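Local coordinates for FERM, ARHGEF and pleckstrin domain-containing protein 2 (Mus musculus, PDB 4GYV) that acts as a guanine nucleotide exchange factor that activates RAC1, and is seen here as its DH (RhoGEF) domain, an all-helical bundle, at residues L23-V28 against V141-L146; A49-N54 against D113-E118; E70-L75 against Q89-I94; H159-L164 against A187-T192. All blocks are in the same frame, centred on the assembly; numbering follows the deposited sequence.

Contact 1 of 4, residues L23-V28 against V141-L146; sequences LKDLEV and VCYLPL
The hydroxyl of Y143 donates a hydrogen bond to the carboxylate of D25, with Y143 OH 2.6 Å from D25 OD1. The oxygen is met on its syn side, 32° out of the carboxylate plane. OD1 lies at the edge of the tyrosine ring and near its plane. The two side chains meet crosswise. D25 sits on the long helix 7-39, and its CG is anti to its own carbonyl carbon (chi1 -76°), which turns the carboxylate to the loop. The other carboxylate oxygen, OD2, forms a salt bridge with K152, so D25 links the loop to helix 152-170 as well. Replacing D25 by an alanine would probably leave the Y143 hydroxyl without this acceptor and K152 without this counter-charge. One turn on, V28 points at the loop and supplies the apolar half of the contact. V28 CG1 lies 4.1 Å from L146 CD1 and 4.2 Å from C142 SG. V28 CG2 rests 3.7 Å from V141 O, a backbone carbonyl oxygen. F136 and F149 also pack on V28. Within the DH domain the loop between helices 127-137 and 146-149 is thus tied to helix 7-39 in two ways. The bond, probably strengthened by the carboxylate charge, is likely to fix the direction of the Y143 hydroxyl, while V28 adds apolar contacts to C142 and L146.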
loop_
_atom_site.group_PDB
_atom_site.type_symbol
_atom_site.label_atom_id
_atom_site.label_comp_id
_atom_site.label_asym_id
_atom_site.label_seq_id
_atom_site.Cartn_x
_atom_site.Cartn_y
_atom_site.Cartn_z
ATOM N N LEU A 23 0.527 -0.813 -12.101
ATOM C CA LEU A 23 1.746 -1.506 -11.699
ATOM C C LEU A 23 1.476 -2.643 -10.724
ATOM O O LEU A 23 1.927 -3.770 -10.942
ATOM C CB LEU A 23 2.780 -0.518 -11.161
ATOM C CG LEU A 23 3.550 0.081 -12.341
ATOM C CD1 LEU A 23 4.217 1.355 -11.976
ATOM C CD2 LEU A 23 4.565 -0.894 -12.893
ATOM N N LYS A 24 0.728 -2.355 -9.663
ATOM C CA LYS A 24 0.280 -3.382 -8.742
ATOM C C LYS A 24 -0.464 -4.514 -9.496
ATOM O O LYS A 24 -0.386 -5.676 -9.108
ATOM C CB LYS A 24 -0.611 -2.764 -7.666
ATOM C CG LYS A 24 0.120 -2.028 -6.546
ATOM C CD LYS A 24 -0.097 -2.723 -5.179
ATOM C CE LYS A 24 1.001 -2.373 -4.148
ATOM N NZ LYS A 24 0.939 -0.953 -3.656
ATOM N N ASP A 25 -1.175 -4.175 -10.572
ATOM C CA ASP A 25 -1.891 -5.174 -11.366
ATOM C C ASP A 25 -0.905 -6.069 -12.116
ATOM O O ASP A 25 -1.048 -7.291 -12.113
ATOM C CB ASP A 25 -2.903 -4.524 -12.326
ATOM C CG ASP A 25 -4.169 -4.045 -11.614
ATOM O OD1 ASP A 25 -4.438 -4.546 -10.493
ATOM O OD2 ASP A 25 -4.899 -3.182 -12.175
ATOM N N LEU A 26 0.107 -5.470 -12.732
ATOM C CA LEU A 26 1.181 -6.250 -13.315
ATOM C C LEU A 26 1.847 -7.182 -12.295
ATOM O O LEU A 26 2.242 -8.300 -12.628
ATOM C CB LEU A 26 2.243 -5.340 -13.917
ATOM C CG LEU A 26 1.831 -4.537 -15.143
ATOM C CD1 LEU A 26 3.079 -3.897 -15.759
ATOM C CD2 LEU A 26 1.046 -5.406 -16.157
ATOM N N GLU A 27 1.984 -6.731 -11.051
ATOM C CA GLU A 27 2.625 -7.590 -10.050
ATOM C C GLU A 27 1.859 -8.901 -9.783
ATOM O O GLU A 27 2.457 -9.881 -9.357
ATOM C CB GLU A 27 2.951 -6.823 -8.764
ATOM C CG GLU A 27 3.898 -5.669 -9.030
ATOM C CD GLU A 27 4.375 -4.927 -7.790
ATOM O OE1 GLU A 27 3.765 -5.022 -6.692
ATOM O OE2 GLU A 27 5.391 -4.224 -7.953
ATOM N N VAL A 28 0.556 -8.919 -10.047
ATOM C CA VAL A 28 -0.209 -10.152 -9.965
ATOM C C VAL A 28 0.424 -11.199 -10.868
ATOM O O VAL A 28 0.509 -12.371 -10.514
ATOM C CB VAL A 28 -1.662 -9.983 -10.427
ATOM C CG1 VAL A 28 -2.379 -11.324 -10.354
ATOM C CG2 VAL A 28 -2.373 -8.968 -9.581
ATOM N N VAL A 141 -5.333 -11.935 -3.994
ATOM C CA VAL A 141 -4.426 -11.147 -4.833
ATOM C C VAL A 141 -4.891 -11.071 -6.270
ATOM O O VAL A 141 -4.689 -10.074 -6.961
ATOM C CB VAL A 141 -3.060 -11.813 -4.902
ATOM C CG1 VAL A 141 -2.039 -10.768 -5.127
ATOM C CG2 VAL A 141 -2.784 -12.597 -3.612
ATOM N N CYS A 142 -5.471 -12.177 -6.717
ATOM C CA CYS A 142 -5.922 -12.329 -8.079
ATOM C C CYS A 142 -7.405 -12.032 -8.087
ATOM O O CYS A 142 -8.229 -12.941 -8.039
ATOM C CB CYS A 142 -5.668 -13.763 -8.530
ATOM S SG CYS A 142 -5.669 -13.989 -10.293
ATOM N N TYR A 143 -7.741 -10.749 -8.134
ATOM C CA TYR A 143 -9.125 -10.322 -7.974
ATOM C C TYR A 143 -9.890 -10.318 -9.286
ATOM O O TYR A 143 -11.092 -10.103 -9.298
ATOM C CB TYR A 143 -9.190 -8.954 -7.299
ATOM C CG TYR A 143 -8.602 -7.832 -8.105
ATOM C CD1 TYR A 143 -7.233 -7.646 -8.185
ATOM C CD2 TYR A 143 -9.425 -6.932 -8.786
ATOM C CE1 TYR A 143 -6.685 -6.585 -8.947
ATOM C CE2 TYR A 143 -8.895 -5.884 -9.542
ATOM C CZ TYR A 143 -7.525 -5.712 -9.620
ATOM O OH TYR A 143 -6.999 -4.672 -10.378
ATOM N N LEU A 144 -9.192 -10.541 -10.394
ATOM C CA LEU A 144 -9.865 -10.814 -11.662
ATOM C C LEU A 144 -9.313 -12.116 -12.160
ATOM O O LEU A 144 -8.334 -12.624 -11.613
ATOM C CB LEU A 144 -9.578 -9.744 -12.699
ATOM C CG LEU A 144 -9.624 -8.315 -12.190
ATOM C CD1 LEU A 144 -8.888 -7.475 -13.173
ATOM C CD2 LEU A 144 -11.060 -7.867 -12.058
ATOM N N PRO A 145 -9.957 -12.689 -13.175
ATOM C CA PRO A 145 -9.348 -13.875 -13.759
ATOM C C PRO A 145 -7.987 -13.495 -14.301
ATOM O O PRO A 145 -7.854 -12.453 -14.945
ATOM C CB PRO A 145 -10.288 -14.229 -14.893
ATOM C CG PRO A 145 -11.511 -13.416 -14.707
ATOM C CD PRO A 145 -11.389 -12.605 -13.482
ATOM N N LEU A 146 -6.992 -14.326 -14.014
ATOM C CA LEU A 146 -5.616 -14.017 -14.346
ATOM C C LEU A 146 -5.426 -13.508 -15.769
ATOM O O LEU A 146 -4.908 -12.411 -15.972
ATOM C CB LEU A 146 -4.692 -15.206 -14.085
ATOM C CG LEU A 146 -3.316 -14.679 -14.479
ATOM C CD1 LEU A 146 -2.484 -14.245 -13.283
ATOM C CD2 LEU A 146 -2.612 -15.660 -15.361
#

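Contact 2 of 4, residues A49-N54 against D113-E118; sequences ALLFSN and DEVLTE
L50 and V115 make the main apolar contact between helix 45-52 and helix 112-124. L50 CG lies 3.8 Å from V115 CG2, and the two side chains run alongside each other, pointing opposite ways. The branches of L50 divide between two further residues. L50 CD2 meets the aliphatic part of E118, 3.7 Å from E118 CG, at about a right angle. L50 CD1 reaches the end of E114, 3.9 Å from E114 OE1. E114 comes across with an extended chain, whereas E118 is bent at chi2 (-54°) and takes its carboxylate away from the leucine. V115 splits its two methyls in the same way. V115 CG1 is 3.7 Å from L51 CD1, and one side chain lies across the other.

No hydrogen bond spans the two segments. The polar element is local: N54 ND2 donates to L50 O at 2.7 Å, with an N-H...O angle of 163°. The donor approaches a lone pair of the oxygen, within the plane of the carbonyl, and L50 O is also in the amide plane of N54. This ties the N54 side chain back onto the helix that precedes it. V115 CG2 packs on the same oxygen, 3.4 Å from L50 O, so an apolar methyl borders the bonded carbonyl.

L150, in a loop, packs on both L51 and V115. F52 turns away to helix 7-39, where it touches I29 and L37. L116 turns away to L202 and L205 of helix 196-212. The contact thus joins two helices of the DH domain that each have another helix behind them.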
loop_
_atom_site.group_PDB
_atom_site.type_symbol
_atom_site.label_atom_id
_atom_site.label_comp_id
_atom_site.label_asym_id
_atom_site.label_seq_id
_atom_site.Cartn_x
_atom_site.Cartn_y
_atom_site.Cartn_z
ATOM N N ALA A 49 8.690 -18.649 -20.795
ATOM C CA ALA A 49 9.445 -17.642 -21.534
ATOM C C ALA A 49 8.533 -16.697 -22.352
ATOM O O ALA A 49 8.624 -15.486 -22.219
ATOM C CB ALA A 49 10.442 -18.295 -22.407
ATOM N N LEU A 50 7.649 -17.245 -23.182
ATOM C CA LEU A 50 6.750 -16.424 -23.997
ATOM C C LEU A 50 6.011 -15.376 -23.170
ATOM O O LEU A 50 5.950 -14.195 -23.526
ATOM C CB LEU A 50 5.736 -17.304 -24.715
ATOM C CG LEU A 50 4.725 -16.590 -25.599
ATOM C CD1 LEU A 50 5.398 -15.837 -26.719
ATOM C CD2 LEU A 50 3.764 -17.600 -26.146
ATOM N N LEU A 51 5.460 -15.817 -22.050
ATOM C CA LEU A 51 4.750 -14.924 -21.153
ATOM C C LEU A 51 5.678 -13.866 -20.567
ATOM O O LEU A 51 5.485 -12.679 -20.800
ATOM C CB LEU A 51 4.098 -15.724 -20.031
ATOM C CG LEU A 51 3.514 -14.897 -18.892
ATOM C CD1 LEU A 51 2.539 -13.872 -19.418
ATOM C CD2 LEU A 51 2.841 -15.814 -17.903
ATOM N N PHE A 52 6.692 -14.286 -19.816
ATOM C CA PHE A 52 7.433 -13.323 -19.008
ATOM C C PHE A 52 8.427 -12.470 -19.764
ATOM O O PHE A 52 8.722 -11.376 -19.347
ATOM C CB PHE A 52 8.073 -13.991 -17.807
ATOM C CG PHE A 52 7.076 -14.505 -16.843
ATOM C CD1 PHE A 52 6.317 -13.628 -16.093
ATOM C CD2 PHE A 52 6.849 -15.862 -16.719
ATOM C CE1 PHE A 52 5.364 -14.092 -15.211
ATOM C CE2 PHE A 52 5.885 -16.339 -15.845
ATOM C CZ PHE A 52 5.148 -15.455 -15.088
ATOM N N SER A 53 8.902 -12.968 -20.893
ATOM C CA SER A 53 9.806 -12.235 -21.754
ATOM C C SER A 53 9.133 -10.991 -22.336
ATOM O O SER A 53 9.815 -10.059 -22.763
ATOM C CB SER A 53 10.282 -13.155 -22.872
ATOM O OG SER A 53 10.030 -12.614 -24.155
ATOM N N ASN A 54 7.800 -10.985 -22.351
ATOM C CA ASN A 54 7.035 -9.911 -22.976
ATOM C C ASN A 54 6.196 -9.110 -21.978
ATOM O O ASN A 54 5.309 -8.324 -22.386
ATOM C CB ASN A 54 6.111 -10.466 -24.055
ATOM C CG ASN A 54 6.859 -11.054 -25.215
ATOM O OD1 ASN A 54 7.425 -10.329 -26.042
ATOM N ND2 ASN A 54 6.857 -12.379 -25.303
ATOM N N ASP A 113 -1.312 -10.771 -27.611
ATOM C CA ASP A 113 -2.445 -11.570 -28.065
ATOM C C ASP A 113 -1.999 -13.003 -28.344
ATOM O O ASP A 113 -2.766 -13.965 -28.189
ATOM C CB ASP A 113 -3.059 -10.953 -29.313
ATOM C CG ASP A 113 -2.065 -10.837 -30.445
ATOM O OD1 ASP A 113 -1.171 -9.963 -30.358
ATOM O OD2 ASP A 113 -2.177 -11.616 -31.416
ATOM N N GLU A 114 -0.744 -13.137 -28.749
ATOM C CA GLU A 114 -0.146 -14.442 -28.963
ATOM C C GLU A 114 0.093 -15.144 -27.616
ATOM O O GLU A 114 -0.234 -16.317 -27.460
ATOM C CB GLU A 114 1.137 -14.273 -29.767
ATOM C CG GLU A 114 2.049 -15.469 -29.806
ATOM C CD GLU A 114 3.409 -15.139 -30.432
ATOM O OE1 GLU A 114 4.285 -16.039 -30.441
ATOM O OE2 GLU A 114 3.595 -13.988 -30.914
ATOM N N VAL A 115 0.639 -14.416 -26.641
ATOM C CA VAL A 115 0.838 -14.938 -25.291
ATOM C C VAL A 115 -0.479 -15.464 -24.743
ATOM O O VAL A 115 -0.569 -16.526 -24.131
ATOM C CB VAL A 115 1.341 -13.829 -24.336
ATOM C CG1 VAL A 115 1.119 -14.227 -22.864
ATOM C CG2 VAL A 115 2.809 -13.512 -24.608
ATOM N N LEU A 116 -1.518 -14.700 -24.989
ATOM C CA LEU A 116 -2.829 -15.057 -24.524
ATOM C C LEU A 116 -3.362 -16.340 -25.178
ATOM O O LEU A 116 -3.779 -17.248 -24.461
ATOM C CB LEU A 116 -3.762 -13.893 -24.765
ATOM C CG LEU A 116 -5.120 -14.026 -24.125
ATOM C CD1 LEU A 116 -4.946 -14.275 -22.645
ATOM C CD2 LEU A 116 -5.834 -12.722 -24.383
ATOM N N THR A 117 -3.348 -16.436 -26.514
ATOM C CA THR A 117 -3.907 -17.628 -27.145
ATOM C C THR A 117 -3.144 -18.875 -26.690
ATOM O O THR A 117 -3.723 -19.947 -26.505
ATOM C CB THR A 117 -3.904 -17.593 -28.707
ATOM O OG1 THR A 117 -2.565 -17.608 -29.181
ATOM C CG2 THR A 117 -4.587 -16.381 -29.252
ATOM N N GLU A 118 -1.843 -18.717 -26.495
ATOM C CA GLU A 118 -0.987 -19.833 -26.162
ATOM C C GLU A 118 -1.248 -20.349 -24.767
ATOM O O GLU A 118 -1.167 -21.557 -24.524
ATOM C CB GLU A 118 0.471 -19.426 -26.303
ATOM C CG GLU A 118 0.913 -19.405 -27.732
ATOM C CD GLU A 118 0.634 -20.720 -28.413
ATOM O OE1 GLU A 118 0.197 -20.706 -29.590
ATOM O OE2 GLU A 118 0.846 -21.768 -27.761
#

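Contact 3 of 4, residues E70-L75 against Q89-I94; sequences EQRLAL and QRIGDI
Helix 56-77 passes the start of helix 92-102, with R72 and I91 nearest in backbone at 7.3 Å between their CA atoms and I91 at the N-cap position. In this part of the all-helical DH fold, R72, R90 and D93 form a salt-bridge network. R72 grips D93 end-on: R72 NH2 donates to D93 OD2 at 2.8 Å and R72 NH1 to D93 OD1 at 2.9 Å. The guanidinium and carboxylate planes are only 27° apart. R72 NH1 also donates to R90 O, 2.9 Å away, from above the carbonyl plane. Bends at chi2 and chi3 of R72 (62° and 60°) bring its flat end round to these acceptors. A leucine in place of R72 would probably leave D93 with one arginine fewer and R90 O without this donor. D93 CG lies over a face of the R90 guanidinium, and R90 NH1 and D93 OD2 attract by charge, with no N-H aimed at the oxygen. R90 NH2 also pairs with D180. Beside the polar group, L73 CD2 meets I91 CD1 at 4.0 Å. D177 accepts from the backbone N of I91 and G92. I94 CD1 caps one face of the R72 guanidinium, centred on it at a height of 3.5 Å.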
loop_
_atom_site.group_PDB
_atom_site.type_symbol
_atom_site.label_atom_id
_atom_site.label_comp_id
_atom_site.label_asym_id
_atom_site.label_seq_id
_atom_site.Cartn_x
_atom_site.Cartn_y
_atom_site.Cartn_z
ATOM N N GLU A 70 6.296 10.537 -10.274
ATOM C CA GLU A 70 6.148 10.736 -8.836
ATOM C C GLU A 70 6.994 11.884 -8.297
ATOM O O GLU A 70 6.541 12.642 -7.425
ATOM C CB GLU A 70 6.501 9.451 -8.092
ATOM C CG GLU A 70 5.287 8.735 -7.538
ATOM C CD GLU A 70 5.589 7.317 -7.090
ATOM O OE1 GLU A 70 6.792 6.940 -7.052
ATOM O OE2 GLU A 70 4.614 6.590 -6.781
ATOM N N GLN A 71 8.226 11.988 -8.798
ATOM C CA GLN A 71 9.143 13.036 -8.387
ATOM C C GLN A 71 8.476 14.346 -8.705
ATOM O O GLN A 71 8.416 15.258 -7.881
ATOM C CB GLN A 71 10.400 12.983 -9.230
ATOM C CG GLN A 71 11.632 12.350 -8.627
ATOM C CD GLN A 71 12.873 12.721 -9.440
ATOM O OE1 GLN A 71 13.264 12.013 -10.372
ATOM N NE2 GLN A 71 13.471 13.862 -9.113
ATOM N N ARG A 72 7.973 14.418 -9.934
ATOM C CA ARG A 72 7.517 15.664 -10.504
ATOM C C ARG A 72 6.269 16.125 -9.789
ATOM O O ARG A 72 6.170 17.282 -9.410
ATOM C CB ARG A 72 7.274 15.510 -11.998
ATOM C CG ARG A 72 6.644 16.710 -12.651
ATOM C CD ARG A 72 7.539 17.923 -12.544
ATOM N NE ARG A 72 8.827 17.701 -13.191
ATOM C CZ ARG A 72 9.062 17.846 -14.495
ATOM N NH1 ARG A 72 8.106 18.222 -15.334
ATOM N NH2 ARG A 72 10.269 17.603 -14.971
ATOM N N LEU A 73 5.335 15.215 -9.564
ATOM C CA LEU A 73 4.093 15.575 -8.904
ATOM C C LEU A 73 4.332 16.078 -7.508
ATOM O O LEU A 73 3.611 16.935 -7.017
ATOM C CB LEU A 73 3.125 14.396 -8.872
ATOM C CG LEU A 73 2.071 14.373 -9.979
ATOM C CD1 LEU A 73 1.153 15.552 -9.782
ATOM C CD2 LEU A 73 2.690 14.412 -11.392
ATOM N N ALA A 74 5.354 15.566 -6.848
ATOM C CA ALA A 74 5.604 16.033 -5.488
ATOM C C ALA A 74 6.222 17.431 -5.520
ATOM O O ALA A 74 6.010 18.239 -4.620
ATOM C CB ALA A 74 6.470 15.053 -4.746
ATOM N N LEU A 75 6.986 17.713 -6.569
ATOM C CA LEU A 75 7.554 19.034 -6.742
ATOM C C LEU A 75 6.459 20.039 -7.081
ATOM O O LEU A 75 6.493 21.201 -6.658
ATOM C CB LEU A 75 8.606 19.010 -7.842
ATOM C CG LEU A 75 9.963 18.450 -7.440
ATOM C CD1 LEU A 75 10.899 18.568 -8.586
ATOM C CD2 LEU A 75 10.482 19.193 -6.280
ATOM N N GLN A 89 5.785 22.813 -12.388
ATOM C CA GLN A 89 4.339 22.722 -12.566
ATOM C C GLN A 89 3.926 22.335 -13.972
ATOM O O GLN A 89 3.084 22.975 -14.613
ATOM C CB GLN A 89 3.662 23.966 -12.036
ATOM C CG GLN A 89 3.807 23.964 -10.542
ATOM C CD GLN A 89 3.401 25.232 -9.857
ATOM O OE1 GLN A 89 2.776 26.101 -10.455
ATOM N NE2 GLN A 89 3.754 25.345 -8.574
ATOM N N ARG A 90 4.523 21.240 -14.428
ATOM C CA ARG A 90 4.246 20.713 -15.747
ATOM C C ARG A 90 4.646 19.261 -15.780
ATOM O O ARG A 90 5.272 18.777 -14.848
ATOM C CB ARG A 90 5.012 21.494 -16.794
ATOM C CG ARG A 90 6.452 21.541 -16.521
ATOM C CD ARG A 90 7.174 21.922 -17.762
ATOM N NE ARG A 90 8.597 21.603 -17.673
ATOM C CZ ARG A 90 9.347 21.349 -18.739
ATOM N NH1 ARG A 90 10.645 21.064 -18.585
ATOM N NH2 ARG A 90 8.778 21.369 -19.957
ATOM N N ILE A 91 4.294 18.576 -16.863
ATOM C CA ILE A 91 4.419 17.129 -16.922
ATOM C C ILE A 91 4.855 16.674 -18.317
ATOM O O ILE A 91 5.330 15.546 -18.502
ATOM C CB ILE A 91 3.070 16.471 -16.560
ATOM C CG1 ILE A 91 3.231 14.981 -16.312
ATOM C CG2 ILE A 91 2.066 16.688 -17.683
ATOM C CD1 ILE A 91 4.108 14.680 -15.175
ATOM N N GLY A 92 4.711 17.570 -19.288
ATOM C CA GLY A 92 4.858 17.226 -20.694
ATOM C C GLY A 92 6.235 16.767 -21.125
ATOM O O GLY A 92 6.364 15.940 -22.020
ATOM N N ASP A 93 7.269 17.314 -20.501
ATOM C CA ASP A 93 8.636 16.910 -20.807
ATOM C C ASP A 93 8.843 15.445 -20.470
ATOM O O ASP A 93 9.498 14.715 -21.219
ATOM C CB ASP A 93 9.644 17.764 -20.036
ATOM C CG ASP A 93 9.271 17.944 -18.572
ATOM O OD1 ASP A 93 8.066 17.862 -18.231
ATOM O OD2 ASP A 93 10.187 18.183 -17.759
ATOM N N ILE A 94 8.270 15.030 -19.341
ATOM C CA ILE A 94 8.377 13.665 -18.863
ATOM C C ILE A 94 7.576 12.725 -19.768
ATOM O O ILE A 94 8.094 11.710 -20.230
ATOM C CB ILE A 94 7.932 13.585 -17.394
ATOM C CG1 ILE A 94 8.896 14.398 -16.543
ATOM C CG2 ILE A 94 7.865 12.146 -16.889
ATOM C CD1 ILE A 94 8.572 14.367 -15.119
#

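Contact 4 of 4, residues H159-L164 against A187-T192; sequences HYRLLL and AITEVT
The Y160 ring takes I188 CD1 at its edge, near the ring plane, and the R161 guanidinium likewise takes T192 OG1 at its edge, in plane. The R161 hydrogen bond is long and weak, 3.5 Å from R161 NE to T192 OG1, though nearly straight at 166°. R161 reaches it with bends at chi2 and chi3, and R161 CG passes 3.7 Å from T189 OG1, a hydroxyl bonded to L185 O. The Y160 hydroxyl is engaged elsewhere, with E19 and H62. I188 fills the middle of the contact. I188 CG1, anti to the backbone N (chi1 -177°), extends to the facing helix and lies 3.8 Å from Y160 CB. I188 CG2 meets L164 CD1 at 3.9 Å, and the two side chains cross at a slant. L95 and M99 of helix 92-102 pack on L164 from outside the pair. On the far side of helix 152-170, the H159 ring stacks on F10 of a second subunit. The short helix segments run roughly antiparallel, with 150° between their directions and their axes 9.2 Å apart. The pair joins helices 152-170 and 178-194, neighbours along the chain, as part of the elongated all-helical bundle that defines the DH domain.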
loop_
_atom_site.group_PDB
_atom_site.type_symbol
_atom_site.label_atom_id
_atom_site.label_comp_id
_atom_site.label_asym_id
_atom_site.label_seq_id
_atom_site.Cartn_x
_atom_site.Cartn_y
_atom_site.Cartn_z
ATOM N N HIS A 159 -5.167 4.400 -22.779
ATOM C CA HIS A 159 -5.364 5.373 -21.724
ATOM C C HIS A 159 -4.402 6.542 -21.848
ATOM O O HIS A 159 -4.821 7.681 -21.702
ATOM C CB HIS A 159 -5.211 4.712 -20.357
ATOM C CG HIS A 159 -5.972 5.406 -19.268
ATOM N ND1 HIS A 159 -6.107 4.887 -18.000
ATOM C CD2 HIS A 159 -6.635 6.584 -19.260
ATOM C CE1 HIS A 159 -6.829 5.711 -17.261
ATOM N NE2 HIS A 159 -7.168 6.746 -18.005
ATOM N N TYR A 160 -3.122 6.264 -22.117
ATOM C CA TYR A 160 -2.131 7.325 -22.322
ATOM C C TYR A 160 -2.565 8.275 -23.446
ATOM O O TYR A 160 -2.489 9.501 -23.298
ATOM C CB TYR A 160 -0.747 6.764 -22.658
ATOM C CG TYR A 160 0.018 6.120 -21.507
ATOM C CD1 TYR A 160 -0.376 6.288 -20.172
ATOM C CD2 TYR A 160 1.148 5.342 -21.757
ATOM C CE1 TYR A 160 0.343 5.683 -19.122
ATOM C CE2 TYR A 160 1.867 4.745 -20.723
ATOM C CZ TYR A 160 1.461 4.919 -19.418
ATOM O OH TYR A 160 2.187 4.315 -18.420
ATOM N N ARG A 161 -3.017 7.712 -24.569
ATOM C CA ARG A 161 -3.412 8.528 -25.714
ATOM C C ARG A 161 -4.555 9.437 -25.288
ATOM O O ARG A 161 -4.652 10.576 -25.725
ATOM C CB ARG A 161 -3.837 7.660 -26.908
ATOM C CG ARG A 161 -3.983 8.414 -28.251
ATOM C CD ARG A 161 -5.221 7.989 -29.063
ATOM N NE ARG A 161 -5.241 6.566 -29.442
ATOM C CZ ARG A 161 -6.250 5.725 -29.187
ATOM N NH1 ARG A 161 -7.332 6.154 -28.540
ATOM N NH2 ARG A 161 -6.185 4.451 -29.571
ATOM N N LEU A 162 -5.405 8.924 -24.411
ATOM C CA LEU A 162 -6.583 9.642 -23.968
ATOM C C LEU A 162 -6.185 10.821 -23.122
ATOM O O LEU A 162 -6.647 11.943 -23.344
ATOM C CB LEU A 162 -7.432 8.717 -23.119
ATOM C CG LEU A 162 -8.722 8.252 -23.745
ATOM C CD1 LEU A 162 -9.672 9.438 -23.659
ATOM C CD2 LEU A 162 -8.451 7.781 -25.204
ATOM N N LEU A 163 -5.331 10.531 -22.137
ATOM C CA LEU A 163 -4.817 11.504 -21.183
ATOM C C LEU A 163 -4.030 12.622 -21.867
ATOM O O LEU A 163 -4.248 13.793 -21.589
ATOM C CB LEU A 163 -3.969 10.794 -20.125
ATOM C CG LEU A 163 -4.752 9.903 -19.146
ATOM C CD1 LEU A 163 -3.907 8.741 -18.654
ATOM C CD2 LEU A 163 -5.319 10.697 -17.961
ATOM N N LEU A 164 -3.125 12.265 -22.767
ATOM C CA LEU A 164 -2.420 13.275 -23.537
ATOM C C LEU A 164 -3.367 14.118 -24.395
ATOM O O LEU A 164 -3.151 15.311 -24.604
ATOM C CB LEU A 164 -1.323 12.628 -24.369
ATOM C CG LEU A 164 -0.110 12.450 -23.460
ATOM C CD1 LEU A 164 0.798 11.310 -23.887
ATOM C CD2 LEU A 164 0.649 13.766 -23.441
ATOM N N ALA A 187 3.718 10.849 -30.319
ATOM C CA ALA A 187 4.464 9.629 -30.046
ATOM C C ALA A 187 3.579 8.444 -29.649
ATOM O O ALA A 187 3.678 7.361 -30.223
ATOM C CB ALA A 187 5.477 9.892 -28.966
ATOM N N ILE A 188 2.737 8.651 -28.642
ATOM C CA ILE A 188 1.838 7.617 -28.166
ATOM C C ILE A 188 0.826 7.240 -29.253
ATOM O O ILE A 188 0.422 6.087 -29.374
ATOM C CB ILE A 188 1.104 8.062 -26.882
ATOM C CG1 ILE A 188 0.216 6.937 -26.364
ATOM C CG2 ILE A 188 0.246 9.303 -27.128
ATOM C CD1 ILE A 188 0.948 5.638 -26.195
ATOM N N THR A 189 0.420 8.209 -30.055
ATOM C CA THR A 189 -0.479 7.904 -31.151
ATOM C C THR A 189 0.195 6.984 -32.171
ATOM O O THR A 189 -0.432 6.036 -32.672
ATOM C CB THR A 189 -0.990 9.172 -31.816
ATOM O OG1 THR A 189 -1.773 9.904 -30.867
ATOM C CG2 THR A 189 -1.843 8.831 -32.977
ATOM N N GLU A 190 1.470 7.250 -32.459
ATOM C CA GLU A 190 2.257 6.358 -33.307
ATOM C C GLU A 190 2.236 4.944 -32.751
ATOM O O GLU A 190 2.039 3.988 -33.488
ATOM C CB GLU A 190 3.697 6.843 -33.453
ATOM C CG GLU A 190 3.803 8.172 -34.167
ATOM C CD GLU A 190 5.229 8.567 -34.492
ATOM O OE1 GLU A 190 6.138 7.774 -34.158
ATOM O OE2 GLU A 190 5.426 9.663 -35.083
ATOM N N VAL A 191 2.428 4.815 -31.444
ATOM C CA VAL A 191 2.475 3.507 -30.817
ATOM C C VAL A 191 1.133 2.790 -30.912
ATOM O O VAL A 191 1.065 1.644 -31.346
ATOM C CB VAL A 191 2.899 3.605 -29.355
ATOM C CG1 VAL A 191 2.766 2.247 -28.676
ATOM C CG2 VAL A 191 4.320 4.090 -29.274
ATOM N N THR A 192 0.064 3.464 -30.506
ATOM C CA THR A 192 -1.246 2.846 -30.562
ATOM C C THR A 192 -1.606 2.477 -32.005
ATOM O O THR A 192 -2.147 1.410 -32.259
ATOM C CB THR A 192 -2.325 3.739 -29.943
ATOM O OG1 THR A 192 -2.353 4.995 -30.619
ATOM C CG2 THR A 192 -2.030 3.989 -28.496
#

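How the contacts relate
All four contacts lie within one DH domain, and none touches another. Contacts 1 and 4 are buried, about 12 Å from the chain centre and on opposite sides of it. Contacts 2 and 3 are partly buried, farther out, and 34 Å apart between centres. Along the chain, contact 3 is nested inside contact 2, and both inside contact 1; contact 4 follows later. Helix 92-102, which starts in contact 3, also packs on contact 4. Contacts 2 and 4 join helix to helix mainly through apolar branches. Contact 1 fastens a loop to helix 7-39 with one hydroxyl-to-carboxylate bond, and contact 3 holds a helix start by paired charges. Contacts 1 and 4 border the second subunit.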